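Local coordinates for biotin protein ligase-like protein of unknown function (Silicibacter sp., PDB 3BFM) that is of unknown function but resembles biotin protein ligases and belongs to the biotin/lipoate A/B protein ligase family, at residues D142-L146 with Y147-C151. Sequence-based numbering, arbitrary orientation.
Sequences DETAL and YAEGC
Thr144 OG1 donates a hydrogen bond of 2.5 Å to Glu149 OE2, on the anti lone pair of that oxygen, away from OE1. OG1 is aimed at the carboxylate by chi1 of -168°, opposite its own backbone N, and the Glu149 chain bends at chi2 (-61°) to meet it. Thr144 CG2 also lies 3.7 Å from Glu149 CG, so the methyl rests alongside the bent chain. The other oxygen, OE1, is bonded to Asn100 ND2, so each carboxylate oxygen has a partner and the group's rotation is restrained. Between these side chains the backbone makes a 3-10 turn through Leu146, Tyr147 and Ala148, in the long loop joining strand 123-130 to helix 156-175. Its two i to i+3 bonds run from Ala148 N to Ala145 O (2.9 Å) and from Glu149 N to Leu146 O (3.0 Å); each donor sits well above the carbonyl plane. The buried Leu146 side chain packs on Leu129 and Ile99 of the sheet and on Leu131, while its CG meets Cys151 CB at 3.7 Å and its CD1 lies 3.9 Å from Cys151 SG. Its other methyl, CD2, touches CE1 of the Tyr147 ring at 4.1 Å; the Tyr147 hydroxyl is hydrogen-bonded to Val154 O. Gly150 takes a positive phi (89°), where a CB would press on the carbonyl O of Glu149.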
ATOM      1  N   ASP A 142      30.739  11.391  -2.771  1.00 31.85           N
ATOM      2  CA  ASP A 142      29.987  12.567  -2.310  1.00 30.97           C
ATOM      3  C   ASP A 142      30.854  13.800  -2.146  1.00 30.88           C
ATOM      4  O   ASP A 142      31.928  13.721  -1.581  1.00 34.00           O
ATOM      5  CB  ASP A 142      29.293  12.262  -0.972  1.00 31.10           C
ATOM      6  CG  ASP A 142      28.264  11.137  -1.086  1.00 34.32           C
ATOM      7  OD1 ASP A 142      27.516  11.093  -2.092  1.00 30.19           O
ATOM      8  OD2 ASP A 142      28.222  10.291  -0.166  1.00 36.93           O
ATOM      9  N   GLU A 143      30.349  14.939  -2.591  1.00 29.51           N
ATOM     10  CA  GLU A 143      31.041  16.215  -2.486  1.00 30.20           C
ATOM     11  C   GLU A 143      30.515  17.101  -1.355  1.00 31.66           C
ATOM     12  O   GLU A 143      31.185  18.048  -0.942  1.00 31.32           O
ATOM     13  CB  GLU A 143      30.933  16.943  -3.827  1.00 30.63           C
ATOM     14  CG  GLU A 143      31.382  16.080  -4.979  1.00 33.59           C
ATOM     15  CD  GLU A 143      31.120  16.681  -6.367  1.00 35.27           C
ATOM     16  OE1 GLU A 143      30.006  17.192  -6.659  1.00 31.21           O
ATOM     17  OE2 GLU A 143      32.053  16.593  -7.192  1.00 53.69           O
ATOM     18  N   THR A 144      29.319  16.804  -0.851  1.00 26.55           N
ATOM     19  CA  THR A 144      28.750  17.550   0.263  1.00 27.02           C
ATOM     20  C   THR A 144      27.879  16.597   1.079  1.00 25.16           C
ATOM     21  O   THR A 144      27.933  15.386   0.896  1.00 24.47           O
ATOM     22  CB  THR A 144      27.939  18.766  -0.223  1.00 26.10           C
ATOM     23  OG1 THR A 144      27.624  19.637   0.880  1.00 29.55           O
ATOM     24  CG2 THR A 144      26.654  18.344  -0.920  1.00 27.80           C
ATOM     25  N   ALA A 145      27.105  17.163   1.990  1.00 25.62           N
ATOM     26  CA  ALA A 145      26.202  16.407   2.832  1.00 23.64           C
ATOM     27  C   ALA A 145      25.043  17.337   3.121  1.00 22.49           C
ATOM     28  O   ALA A 145      25.194  18.561   3.084  1.00 21.62           O
ATOM     29  CB  ALA A 145      26.873  15.965   4.117  1.00 20.40           C
ATOM     30  N   LEU A 146      23.888  16.761   3.419  1.00 21.64           N
ATOM     31  CA  LEU A 146      22.654  17.511   3.555  1.00 20.61           C
ATOM     32  C   LEU A 146      22.744  18.676   4.523  1.00 22.78           C
ATOM     33  O   LEU A 146      22.300  19.775   4.205  1.00 20.97           O
ATOM     34  CB  LEU A 146      21.510  16.608   4.019  1.00 22.97           C
ATOM     35  CG  LEU A 146      20.109  17.205   3.828  1.00 26.77           C
ATOM     36  CD1 LEU A 146      19.731  17.301   2.369  1.00 32.85           C
ATOM     37  CD2 LEU A 146      19.131  16.316   4.605  1.00 33.84           C
ATOM     38  N   TYR A 147      23.306  18.429   5.707  1.00 19.46           N
ATOM     39  CA  TYR A 147      23.330  19.441   6.749  1.00 20.09           C
ATOM     40  C   TYR A 147      24.432  20.458   6.489  1.00 25.23           C
ATOM     41  O   TYR A 147      24.484  21.504   7.141  1.00 26.89           O
ATOM     42  CB  TYR A 147      23.450  18.807   8.145  1.00 18.47           C
ATOM     43  CG  TYR A 147      22.244  18.003   8.539  1.00 15.65           C
ATOM     44  CD1 TYR A 147      20.974  18.336   8.089  1.00 26.74           C
ATOM     45  CD2 TYR A 147      22.351  16.931   9.414  1.00 16.72           C
ATOM     46  CE1 TYR A 147      19.882  17.590   8.446  1.00 28.24           C
ATOM     47  CE2 TYR A 147      21.262  16.180   9.789  1.00 22.60           C
ATOM     48  CZ  TYR A 147      20.020  16.514   9.320  1.00 24.31           C
ATOM     49  OH  TYR A 147      18.924  15.750   9.705  1.00 22.83           O
ATOM     50  N   ALA A 148      25.304  20.154   5.537  1.00 24.62           N
ATOM     51  CA  ALA A 148      26.279  21.127   5.063  1.00 26.62           C
ATOM     52  C   ALA A 148      25.639  22.119   4.085  1.00 30.65           C
ATOM     53  O   ALA A 148      26.215  23.171   3.822  1.00 31.70           O
ATOM     54  CB  ALA A 148      27.488  20.410   4.408  1.00 26.47           C
ATOM     55  N   GLU A 149      24.451  21.801   3.569  1.00 28.74           N
ATOM     56  CA  GLU A 149      23.831  22.567   2.466  1.00 31.01           C
ATOM     57  C   GLU A 149      22.609  23.368   2.853  1.00 32.61           C
ATOM     58  O   GLU A 149      21.746  23.623   2.014  1.00 35.65           O
ATOM     59  CB  GLU A 149      23.453  21.604   1.327  1.00 30.32           C
ATOM     60  CG  GLU A 149      24.653  20.998   0.642  1.00 35.62           C
ATOM     61  CD  GLU A 149      25.546  22.065  -0.004  1.00 34.28           C
ATOM     62  OE1 GLU A 149      25.012  23.126  -0.398  1.00 33.62           O
ATOM     63  OE2 GLU A 149      26.769  21.825  -0.104  1.00 37.49           O
ATOM     64  N   GLY A 150      22.524  23.750   4.123  1.00 34.22           N
ATOM     65  CA  GLY A 150      21.447  24.595   4.597  1.00 35.26           C
ATOM     66  C   GLY A 150      20.187  23.910   5.084  1.00 36.64           C
ATOM     67  O   GLY A 150      19.163  24.583   5.255  1.00 36.48           O
ATOM     68  N   CYS A 151      20.251  22.596   5.325  1.00 34.34           N
ATOM     69  CA  CYS A 151      19.059  21.806   5.666  1.00 32.54           C
ATOM     70  C   CYS A 151      19.085  21.328   7.105  1.00 35.58           C
ATOM     71  O   CYS A 151      18.495  20.297   7.429  1.00 33.93           O
ATOM     72  CB  CYS A 151      18.930  20.608   4.740  1.00 32.31           C
ATOM     73  SG  CYS A 151      18.763  21.042   3.026  1.00 33.03           S
TER